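GH5 (Bacteroidetes bacterium AC2a, PDB 4YHE) probably hydrolyses beta-1,4-glucosidic bonds of cellulose or related beta-glucans as a family 5 glycoside hydrolase built on a beta/alpha barrel. Local coordinates at residues 81-84 / 85-89; 127-130 / 131-135; 280-283 / 284-288; 310-313 / 314-317. One frame throughout, in Å; residues are numbered along the deposited sequence.

Contact 1 of 4, residues 81-84 / 85-89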
loop_
_atom_site.group_PDB
_atom_site.type_symbol
_atom_site.label_atom_id
_atom_site.label_comp_id
_atom_site.label_asym_id
_atom_site.label_seq_id
_atom_site.Cartn_x
_atom_site.Cartn_y
_atom_site.Cartn_z
ATOM N N LEU A 81 -15.506 -13.866 2.043
ATOM C CA LEU A 81 -15.687 -12.753 2.964
ATOM C C LEU A 81 -15.403 -13.194 4.418
ATOM O O LEU A 81 -14.825 -12.449 5.193
ATOM C CB LEU A 81 -17.093 -12.165 2.816
ATOM C CG LEU A 81 -17.418 -10.903 3.603
ATOM C CD1 LEU A 81 -16.394 -9.819 3.327
ATOM C CD2 LEU A 81 -18.799 -10.399 3.227
ATOM N N ASP A 82 -15.766 -14.429 4.757
ATOM C CA ASP A 82 -15.454 -15.035 6.068
ATOM C C ASP A 82 -13.963 -15.061 6.374
ATOM O O ASP A 82 -13.539 -14.786 7.498
ATOM C CB ASP A 82 -15.964 -16.503 6.147
ATOM C CG ASP A 82 -17.490 -16.650 6.334
ATOM O OD1 ASP A 82 -18.208 -15.684 6.595
ATOM O OD2 ASP A 82 -17.977 -17.787 6.197
ATOM N N ARG A 83 -13.162 -15.431 5.375
ATOM C CA ARG A 83 -11.721 -15.512 5.560
ATOM C C ARG A 83 -11.115 -14.125 5.748
ATOM O O ARG A 83 -10.282 -13.931 6.635
ATOM C CB ARG A 83 -11.079 -16.236 4.382
ATOM C CG ARG A 83 -9.577 -16.353 4.433
ATOM C CD ARG A 83 -9.084 -17.058 5.685
ATOM N NE ARG A 83 -7.636 -17.260 5.629
ATOM C CZ ARG A 83 -6.890 -17.604 6.675
ATOM N NH1 ARG A 83 -7.456 -17.800 7.853
ATOM N NH2 ARG A 83 -5.592 -17.785 6.542
ATOM N N VAL A 84 -11.561 -13.164 4.941
ATOM C CA VAL A 84 -11.158 -11.767 5.126
ATOM C C VAL A 84 -11.514 -11.327 6.551
ATOM O O VAL A 84 -10.651 -10.787 7.267
ATOM C CB VAL A 84 -11.793 -10.800 4.110
ATOM C CG1 VAL A 84 -11.350 -9.365 4.415
ATOM C CG2 VAL A 84 -11.409 -11.174 2.700
ATOM N N ASP A 85 -12.753 -11.633 6.973
ATOM C CA ASP A 85 -13.232 -11.345 8.343
ATOM C C ASP A 85 -12.328 -11.967 9.393
ATOM O O ASP A 85 -11.943 -11.312 10.367
ATOM C CB ASP A 85 -14.680 -11.877 8.491
ATOM C CG ASP A 85 -15.428 -11.342 9.712
ATOM O OD1 ASP A 85 -14.843 -10.751 10.639
ATOM O OD2 ASP A 85 -16.666 -11.557 9.709
ATOM N N GLU A 86 -11.978 -13.232 9.193
ATOM C CA GLU A 86 -11.120 -13.944 10.158
ATOM C C GLU A 86 -9.726 -13.345 10.265
ATOM O O GLU A 86 -9.202 -13.138 11.370
ATOM C CB GLU A 86 -11.010 -15.441 9.801
ATOM C CG GLU A 86 -12.216 -16.268 10.235
ATOM C CD GLU A 86 -11.932 -17.220 11.416
ATOM O OE1 GLU A 86 -10.874 -17.917 11.444
ATOM O OE2 GLU A 86 -12.801 -17.292 12.316
ATOM N N LEU A 87 -9.124 -13.053 9.118
ATOM C CA LEU A 87 -7.771 -12.452 9.109
ATOM C C LEU A 87 -7.731 -11.091 9.813
ATOM O O LEU A 87 -6.829 -10.818 10.627
ATOM C CB LEU A 87 -7.301 -12.291 7.668
ATOM C CG LEU A 87 -7.029 -13.604 6.932
ATOM C CD1 LEU A 87 -6.933 -13.326 5.451
ATOM C CD2 LEU A 87 -5.764 -14.242 7.474
ATOM N N VAL A 88 -8.720 -10.260 9.487
ATOM C CA VAL A 88 -8.885 -8.947 10.088
ATOM C C VAL A 88 -8.911 -9.080 11.610
ATOM O O VAL A 88 -8.247 -8.342 12.339
ATOM C CB VAL A 88 -10.190 -8.303 9.550
ATOM C CG1 VAL A 88 -10.701 -7.183 10.419
ATOM C CG2 VAL A 88 -9.977 -7.792 8.141
ATOM N N HIS A 89 -9.669 -10.058 12.093
ATOM C CA HIS A 89 -9.811 -10.222 13.549
ATOM C C HIS A 89 -8.636 -10.891 14.232
ATOM O O HIS A 89 -8.356 -10.586 15.402
ATOM C CB HIS A 89 -11.189 -10.835 13.863
ATOM C CG HIS A 89 -12.307 -9.864 13.669
ATOM N ND1 HIS A 89 -13.075 -9.817 12.521
ATOM C CD2 HIS A 89 -12.734 -8.838 14.450
ATOM C CE1 HIS A 89 -13.951 -8.835 12.628
ATOM N NE2 HIS A 89 -13.760 -8.224 13.785
#
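Arg-83 and Leu-87, one helical turn apart, cross with the leucine's branch laid over the arginine's flat end. Leu-87 CD2 sits above the centre of one guanidinium face, 3.6 Å from Arg-83 CZ, while CG of the leucine comes 3.9 Å from Arg-83 NE. The arginine reaches this place because CG stands anti to the backbone N (chi1 178°) and the chain then bends at chi2 (58°), which turns it along the helix. Two of its N-H bearing atoms are engaged at the rim: NE forms a salt bridge with Glu-34 and NH2 donates to the carbonyl of Ala-42. Arginine suits the position, since its face tolerates a methyl while its edge serves polar partners. An alanine here is likely to leave the Glu-34 carboxylate without its mate and open a gap beside Leu-87. The backbone below is regular alpha-helix, with Leu-87 N bonded to Arg-83 O at 2.9 Å. On another flank, Asp-85 O takes two N-H groups, those of His-89 N and His-89 ND1 (2.9 Å from that oxygen), which arrive from opposite faces of the carbonyl plane. Asp-82 and Asp-85 share Arg-149 as a salt-bridge partner. Val-84 and Val-88 meet by their methyls, CG1 to CG2 at 4.3 Å, and Val-88 packs on strand 97-101, the strand that helix 78-93 precedes in its beta-alpha-beta crossover from strand 57-60.

Contact 2 of 4, residues 127-130 / 131-135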
loop_
_atom_site.group_PDB
_atom_site.type_symbol
_atom_site.label_atom_id
_atom_site.label_comp_id
_atom_site.label_asym_id
_atom_site.label_seq_id
_atom_site.Cartn_x
_atom_site.Cartn_y
_atom_site.Cartn_z
ATOM N N ALA A 127 -13.336 5.049 -22.217
ATOM C CA ALA A 127 -13.899 4.892 -23.575
ATOM C C ALA A 127 -15.432 4.854 -23.613
ATOM O O ALA A 127 -16.028 5.169 -24.638
ATOM C CB ALA A 127 -13.349 3.637 -24.213
ATOM N N SER A 128 -16.072 4.447 -22.514
ATOM C CA SER A 128 -17.523 4.308 -22.471
ATOM C C SER A 128 -18.128 4.695 -21.130
ATOM O O SER A 128 -17.881 4.034 -20.118
ATOM C CB SER A 128 -17.913 2.860 -22.778
ATOM O OG SER A 128 -19.300 2.665 -22.548
ATOM N N GLU A 129 -18.995 5.703 -21.128
ATOM C CA GLU A 129 -19.653 6.109 -19.899
ATOM C C GLU A 129 -20.625 5.038 -19.400
ATOM O O GLU A 129 -20.854 4.914 -18.188
ATOM C CB GLU A 129 -20.352 7.459 -20.071
ATOM C CG GLU A 129 -21.142 7.943 -18.859
ATOM C CD GLU A 129 -20.285 8.234 -17.632
ATOM O OE1 GLU A 129 -19.033 8.306 -17.737
ATOM O OE2 GLU A 129 -20.880 8.403 -16.549
ATOM N N GLU A 130 -21.207 4.262 -20.318
ATOM C CA GLU A 130 -22.041 3.152 -19.883
ATOM C C GLU A 130 -21.194 2.055 -19.221
ATOM O O GLU A 130 -21.630 1.427 -18.283
ATOM C CB GLU A 130 -22.876 2.609 -21.040
ATOM C CG GLU A 130 -23.792 3.688 -21.624
ATOM C CD GLU A 130 -24.871 3.143 -22.544
ATOM O OE1 GLU A 130 -25.984 3.717 -22.544
ATOM O OE2 GLU A 130 -24.605 2.158 -23.272
ATOM N N ARG A 131 -19.968 1.840 -19.675
ATOM C CA ARG A 131 -19.088 0.898 -18.958
ATOM C C ARG A 131 -18.688 1.454 -17.568
ATOM O O ARG A 131 -18.664 0.734 -16.563
ATOM C CB ARG A 131 -17.861 0.552 -19.802
ATOM C CG ARG A 131 -16.936 -0.499 -19.194
ATOM C CD ARG A 131 -17.583 -1.892 -19.068
ATOM N NE ARG A 131 -16.821 -2.727 -18.141
ATOM C CZ ARG A 131 -15.753 -3.465 -18.438
ATOM N NH1 ARG A 131 -15.278 -3.542 -19.679
ATOM N NH2 ARG A 131 -15.147 -4.143 -17.456
ATOM N N ASN A 132 -18.411 2.744 -17.521
ATOM C CA ASN A 132 -18.049 3.411 -16.271
ATOM C C ASN A 132 -19.170 3.294 -15.229
ATOM O O ASN A 132 -18.921 2.995 -14.049
ATOM C CB ASN A 132 -17.703 4.886 -16.562
ATOM C CG ASN A 132 -17.038 5.581 -15.385
ATOM O OD1 ASN A 132 -16.455 4.941 -14.519
ATOM N ND2 ASN A 132 -17.124 6.904 -15.358
ATOM N N GLN A 133 -20.401 3.522 -15.671
ATOM C CA GLN A 133 -21.588 3.317 -14.840
ATOM C C GLN A 133 -21.685 1.898 -14.264
ATOM O O GLN A 133 -22.037 1.741 -13.102
ATOM C CB GLN A 133 -22.881 3.632 -15.638
ATOM C CG GLN A 133 -23.290 5.108 -15.617
ATOM C CD GLN A 133 -24.196 5.545 -16.784
ATOM O OE1 GLN A 133 -24.763 4.724 -17.526
ATOM N NE2 GLN A 133 -24.328 6.859 -16.947
ATOM N N LEU A 134 -21.414 0.885 -15.081
ATOM C CA LEU A 134 -21.448 -0.518 -14.629
ATOM C C LEU A 134 -20.385 -0.807 -13.575
ATOM O O LEU A 134 -20.645 -1.503 -12.587
ATOM C CB LEU A 134 -21.194 -1.480 -15.796
ATOM C CG LEU A 134 -22.285 -1.753 -16.834
ATOM C CD1 LEU A 134 -21.745 -2.734 -17.871
ATOM C CD2 LEU A 134 -23.535 -2.309 -16.176
ATOM N N ILE A 135 -19.178 -0.298 -13.823
ATOM C CA ILE A 135 -18.049 -0.538 -12.927
ATOM C C ILE A 135 -18.394 0.127 -11.593
ATOM O O ILE A 135 -18.171 -0.441 -10.517
ATOM C CB ILE A 135 -16.735 -0.014 -13.551
ATOM C CG1 ILE A 135 -16.299 -0.960 -14.664
ATOM C CG2 ILE A 135 -15.635 0.147 -12.499
ATOM C CD1 ILE A 135 -15.275 -0.390 -15.611
#
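Ser-128 OG accepts the backbone N-H of Arg-131 at 3.1 Å, and this bond caps the first turn of helix 129-149. The hydroxyl faces that N-H because OG lies anti to the serine's own N (chi1 171°). Serine fits an N-cap well, being short enough to fold its oxygen back onto the turn. Its carbonyl also works: Ser-128 O receives Asn-132 N at 2.9 Å, in the carbonyl plane. With an alanine here, the Arg-131 N-H is likely to lose its capping acceptor, and the first turn to be held less firmly. Ser-128, first non-helical residue after helix 122-127 and N-cap of helix 129-149, forms the joint between them on the outside of the barrel. The packed side belongs to Asn-132, which is buried, with OD1 bonded to Trp-189 NE1 and ND2 to Glu-188 of helix 181-199. ND2 also gives Glu-129 OE1 a weak bond, straight (171°) but long at 3.4 Å, the amide and carboxylate planes nearly perpendicular. Toward solvent the contacts slacken. The amide of Gln-133 crosses the Glu-129 side chain at about a right angle, NE2 staying 3.8 Å from OE2, and exposed Glu-130 extends outward beyond CG.

Contact 3 of 4, residues 280-283 / 284-288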
loop_
_atom_site.group_PDB
_atom_site.type_symbol
_atom_site.label_atom_id
_atom_site.label_comp_id
_atom_site.label_asym_id
_atom_site.label_seq_id
_atom_site.Cartn_x
_atom_site.Cartn_y
_atom_site.Cartn_z
ATOM N N LEU A 280 4.341 15.458 -0.720
ATOM C CA LEU A 280 3.256 14.870 0.038
ATOM C C LEU A 280 3.024 15.614 1.359
ATOM O O LEU A 280 1.904 15.844 1.805
ATOM C CB LEU A 280 3.609 13.420 0.341
ATOM C CG LEU A 280 3.610 12.465 -0.865
ATOM C CD1 LEU A 280 4.155 11.102 -0.425
ATOM C CD2 LEU A 280 2.206 12.349 -1.431
ATOM N N PHE A 281 4.111 15.949 1.993
ATOM C CA PHE A 281 4.012 16.704 3.230
ATOM C C PHE A 281 3.302 18.022 3.006
ATOM O O PHE A 281 2.325 18.317 3.674
ATOM C CB PHE A 281 5.363 16.911 3.839
ATOM C CG PHE A 281 5.308 17.733 5.102
ATOM C CD1 PHE A 281 5.014 17.140 6.321
ATOM C CD2 PHE A 281 5.495 19.098 5.051
ATOM C CE1 PHE A 281 4.933 17.884 7.473
ATOM C CE2 PHE A 281 5.417 19.864 6.208
ATOM C CZ PHE A 281 5.134 19.259 7.410
ATOM N N ASN A 282 3.716 18.780 1.998
ATOM C CA ASN A 282 3.127 20.082 1.752
ATOM C C ASN A 282 1.683 20.041 1.230
ATOM O O ASN A 282 0.834 20.903 1.585
ATOM C CB ASN A 282 4.026 20.882 0.796
ATOM C CG ASN A 282 5.362 21.245 1.413
ATOM O OD1 ASN A 282 5.460 21.556 2.592
ATOM N ND2 ASN A 282 6.399 21.216 0.608
ATOM N N MET A 283 1.381 19.068 0.380
ATOM C CA MET A 283 0.045 18.967 -0.167
ATOM C C MET A 283 -0.992 18.475 0.859
ATOM O O MET A 283 -2.127 18.917 0.852
ATOM C CB MET A 283 0.033 18.039 -1.380
ATOM C CG MET A 283 -1.275 18.049 -2.130
ATOM S SD MET A 283 -1.514 19.621 -2.991
ATOM C CE MET A 283 -3.023 19.299 -3.892
ATOM N N TYR A 284 -0.591 17.565 1.741
ATOM C CA TYR A 284 -1.532 16.835 2.552
ATOM C C TYR A 284 -1.242 17.081 4.068
ATOM O O TYR A 284 -2.050 17.692 4.764
ATOM C CB TYR A 284 -1.512 15.339 2.174
ATOM C CG TYR A 284 -1.886 15.080 0.704
ATOM C CD1 TYR A 284 -3.072 15.546 0.180
ATOM C CD2 TYR A 284 -1.027 14.372 -0.141
ATOM C CE1 TYR A 284 -3.424 15.304 -1.160
ATOM C CE2 TYR A 284 -1.340 14.156 -1.479
ATOM C CZ TYR A 284 -2.524 14.614 -1.988
ATOM O OH TYR A 284 -2.833 14.384 -3.354
ATOM N N ILE A 285 -0.121 16.610 4.550
ATOM C CA ILE A 285 0.127 16.598 5.989
ATOM C C ILE A 285 -0.022 18.021 6.557
ATOM O O ILE A 285 -0.691 18.225 7.568
ATOM C CB ILE A 285 1.512 16.096 6.337
ATOM C CG1 ILE A 285 1.745 14.647 5.872
ATOM C CG2 ILE A 285 1.771 16.232 7.846
ATOM C CD1 ILE A 285 0.851 13.597 6.496
ATOM N N ARG A 286 0.623 18.983 5.898
ATOM C CA ARG A 286 0.632 20.384 6.340
ATOM C C ARG A 286 -0.784 20.972 6.443
ATOM O O ARG A 286 -1.014 21.909 7.190
ATOM C CB ARG A 286 1.537 21.189 5.383
ATOM C CG ARG A 286 1.801 22.622 5.773
ATOM C CD ARG A 286 2.912 23.276 4.955
ATOM N NE ARG A 286 2.619 23.386 3.514
ATOM C CZ ARG A 286 3.355 24.100 2.644
ATOM N NH1 ARG A 286 4.428 24.762 3.059
ATOM N NH2 ARG A 286 3.024 24.148 1.350
ATOM N N ARG A 287 -1.723 20.395 5.697
ATOM C CA ARG A 287 -3.108 20.757 5.673
ATOM C C ARG A 287 -3.973 19.881 6.583
ATOM O O ARG A 287 -5.179 19.970 6.515
ATOM C CB ARG A 287 -3.669 20.595 4.236
ATOM C CG ARG A 287 -2.818 21.206 3.150
ATOM C CD ARG A 287 -2.956 22.712 3.139
ATOM N NE ARG A 287 -4.342 23.141 2.945
ATOM C CZ ARG A 287 -5.021 23.062 1.791
ATOM N NH1 ARG A 287 -4.473 22.584 0.676
ATOM N NH2 ARG A 287 -6.274 23.477 1.744
ATOM N N GLY A 288 -3.379 19.023 7.393
ATOM C CA GLY A 288 -4.152 18.133 8.263
ATOM C C GLY A 288 -4.748 16.906 7.588
ATOM O O GLY A 288 -5.713 16.314 8.115
HETATM O O HOH W 1 0.315 23.471 1.966
#
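The Tyr-284 ring carries Met-283 CG over the centre of one face, a CH-pi contact 3.6 Å from the centroid, and meets Leu-280 CD2 in its plane at the edge, 4.0 Å from CE2. Met-283 SD stands higher above the same ring, at 5.4 Å from its centroid, a distant Met-aromatic contact. The methionine bends at chi2 (70°), and its slim, flexible chain can lie over a neighbouring ring where a branched one would be harder to fit. The Arg-286 guanidinium takes Asn-282 OD1 over the centre of one face, with OD1 3.3 Å from CZ. The oxygen lies over the flat of the group, not in line with an N-H, and makes no hydrogen bond to NH1; the amide and guanidinium planes are 35° apart. A water links the same two residues instead, donating to Asn-282 O and accepting from Arg-286 NE at 2.8 Å. The side chains of Phe-281 and Ile-285 cross at about a right angle, CE1 to CG2 at 3.6 Å. Beneath these groups helix 270-285 widens into a pi-type turn, marked by Arg-286 N bonding to Phe-281 O at 2.9 Å, five residues back. A Schellman motif then ends the helix: Gly-288 is its C-prime residue, with N bonded to Ile-285 O at 2.8 Å, and its positive phi is one that glycine adopts readily. Inward, Leu-280 and Tyr-284 pack on barrel strands 236-242 and 291-296 and on helix 218-224, a setting that suits large apolar surfaces, whereas Arg-286 and Arg-287 are exposed.

Contact 4 of 4, residues 310-313 / 314-317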
loop_
_atom_site.group_PDB
_atom_site.type_symbol
_atom_site.label_atom_id
_atom_site.label_comp_id
_atom_site.label_asym_id
_atom_site.label_seq_id
_atom_site.Cartn_x
_atom_site.Cartn_y
_atom_site.Cartn_z
ATOM N N ARG A 310 20.748 -1.615 1.234
ATOM C CA ARG A 310 19.319 -1.796 1.448
ATOM C C ARG A 310 18.872 -1.357 2.870
ATOM O O ARG A 310 17.859 -0.678 3.041
ATOM C CB ARG A 310 18.949 -3.256 1.156
ATOM C CG ARG A 310 17.451 -3.551 1.283
ATOM C CD ARG A 310 17.214 -5.015 1.569
ATOM N NE ARG A 310 15.837 -5.427 1.431
ATOM C CZ ARG A 310 15.321 -6.584 1.857
ATOM N NH1 ARG A 310 16.038 -7.459 2.525
ATOM N NH2 ARG A 310 14.053 -6.841 1.653
ATOM N N LEU A 311 19.648 -1.714 3.881
ATOM C CA LEU A 311 19.338 -1.322 5.250
ATOM C C LEU A 311 19.464 0.184 5.422
ATOM O O LEU A 311 18.612 0.785 6.055
ATOM C CB LEU A 311 20.220 -2.063 6.268
ATOM C CG LEU A 311 20.178 -3.579 6.262
ATOM C CD1 LEU A 311 20.968 -4.172 7.438
ATOM C CD2 LEU A 311 18.745 -4.072 6.360
ATOM N N TYR A 312 20.509 0.770 4.832
ATOM C CA TYR A 312 20.696 2.225 4.775
ATOM C C TYR A 312 19.506 2.896 4.120
ATOM O O TYR A 312 18.969 3.841 4.631
ATOM C CB TYR A 312 21.994 2.602 4.032
ATOM C CG TYR A 312 22.128 4.072 3.775
ATOM C CD1 TYR A 312 22.378 4.961 4.833
ATOM C CD2 TYR A 312 22.010 4.601 2.490
ATOM C CE1 TYR A 312 22.477 6.314 4.618
ATOM C CE2 TYR A 312 22.143 5.960 2.265
ATOM C CZ TYR A 312 22.374 6.814 3.340
ATOM O OH TYR A 312 22.497 8.154 3.171
ATOM N N TYR A 313 19.078 2.378 2.976
ATOM C CA TYR A 313 17.874 2.899 2.338
ATOM C C TYR A 313 16.664 2.920 3.270
ATOM O O TYR A 313 16.005 3.943 3.388
ATOM C CB TYR A 313 17.644 2.079 1.080
ATOM C CG TYR A 313 16.384 2.318 0.305
ATOM C CD1 TYR A 313 16.300 3.346 -0.641
ATOM C CD2 TYR A 313 15.311 1.464 0.426
ATOM C CE1 TYR A 313 15.166 3.508 -1.430
ATOM C CE2 TYR A 313 14.174 1.623 -0.353
ATOM C CZ TYR A 313 14.100 2.646 -1.271
ATOM O OH TYR A 313 12.980 2.786 -2.040
ATOM N N PHE A 314 16.401 1.821 3.990
ATOM C CA PHE A 314 15.305 1.761 4.893
ATOM C C PHE A 314 15.483 2.777 6.042
ATOM O O PHE A 314 14.575 3.499 6.369
ATOM C CB PHE A 314 15.140 0.337 5.465
ATOM C CG PHE A 314 14.674 -0.724 4.449
ATOM C CD1 PHE A 314 13.887 -0.407 3.368
ATOM C CD2 PHE A 314 15.029 -2.037 4.625
ATOM C CE1 PHE A 314 13.471 -1.387 2.471
ATOM C CE2 PHE A 314 14.601 -3.025 3.767
ATOM C CZ PHE A 314 13.819 -2.698 2.683
ATOM N N ARG A 315 16.653 2.816 6.662
ATOM C CA ARG A 315 16.825 3.759 7.748
ATOM C C ARG A 315 16.557 5.172 7.291
ATOM O O ARG A 315 15.805 5.906 7.914
ATOM C CB ARG A 315 18.223 3.679 8.324
ATOM C CG ARG A 315 18.523 2.409 9.060
ATOM C CD ARG A 315 19.752 2.617 9.965
ATOM N NE ARG A 315 20.970 2.949 9.199
ATOM C CZ ARG A 315 21.701 2.074 8.512
ATOM N NH1 ARG A 315 21.366 0.787 8.480
ATOM N NH2 ARG A 315 22.783 2.489 7.860
ATOM N N TYR A 316 17.159 5.546 6.182
ATOM C CA TYR A 316 17.044 6.924 5.692
ATOM C C TYR A 316 15.599 7.291 5.316
ATOM O O TYR A 316 15.057 8.288 5.795
ATOM C CB TYR A 316 17.978 7.131 4.509
ATOM C CG TYR A 316 18.176 8.579 4.139
ATOM C CD1 TYR A 316 19.185 9.341 4.748
ATOM C CD2 TYR A 316 17.360 9.211 3.205
ATOM C CE1 TYR A 316 19.332 10.678 4.466
ATOM C CE2 TYR A 316 17.526 10.562 2.893
ATOM C CZ TYR A 316 18.533 11.283 3.520
ATOM O OH TYR A 316 18.745 12.606 3.221
ATOM N N ILE A 317 14.966 6.513 4.425
ATOM C CA ILE A 317 13.636 6.896 3.974
ATOM C C ILE A 317 12.566 6.835 5.079
ATOM O O ILE A 317 11.676 7.683 5.124
ATOM C CB ILE A 317 13.178 6.112 2.714
ATOM C CG1 ILE A 317 12.812 4.672 3.030
ATOM C CG2 ILE A 317 14.242 6.222 1.614
ATOM C CD1 ILE A 317 12.352 3.891 1.799
#
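Tyr-313 meets Phe-314 and Ile-317 along its length. Its CB lies 3.2 Å and its CG 3.7 Å from Phe-314 N, a closeness set by the chain itself; with CG anti to the backbone N (chi1 174°), the ring leans beside the following turn. CD2 approaches Phe-314 CD1 at 3.8 Å, the two ring planes 51° apart, and Phe-314 CE1 lies in the tyrosine's plane at its edge. CD1 and CE1 each come 4.2 Å from Ile-317 CG2. Farther out, CE2 and CZ have Ile-317 CD1 above them, the methyl 3.6 Å from CE2, in a CH-pi contact over one face and offset toward the rim. At the tip, OH bonds to the carbonyl of Asp-244, so the phenol satisfies a polar atom while its ring stays in apolar company, with Trp-257 and Tyr-248 placed edge-to-face with it. Helix 304-323, which bears all this, connects strands 291-296 and 327-332 as the crossover of a beta-alpha-beta unit of the barrel. On its next flank, Phe-314 has Arg-310 O over one ring face, and Arg-310 NE comes 3.6 Å from Phe-314 CE2; the arginine is held by Glu-307 and by Ala-298 O. Tyr-312 and Tyr-316 lie side by side pointing the same way, centroids 6.0 Å apart, the hydroxyl of Tyr-312 bonded to Glu-270. The Arg-315 guanidinium lies with one face over Tyr-312 CA.

Contacts 1 and 4 lie within single helices, contact 2 at a helix start and contact 3 at a helix end, all outside the eight-stranded barrel and no two on the same helix. Contact 4 is buried and mostly aromatic, with Tyr-312 OH, Tyr-313 OH and Arg-310 bonded within the protein. Contacts 1 and 3, partly buried, set apolar residues against barrel strands; contact 1 ties its acids to Arg-149 at the end of helix 129-149 and its arginine to Glu-34, whereas contact 3 ends its helix in a glycine-based Schellman motif beside exposed arginines. Surface contact 2 replaces hydrocarbon with a serine cap and acidic or amide groups. Contacts 2 and 4 lie on opposite sides of the chain's centre.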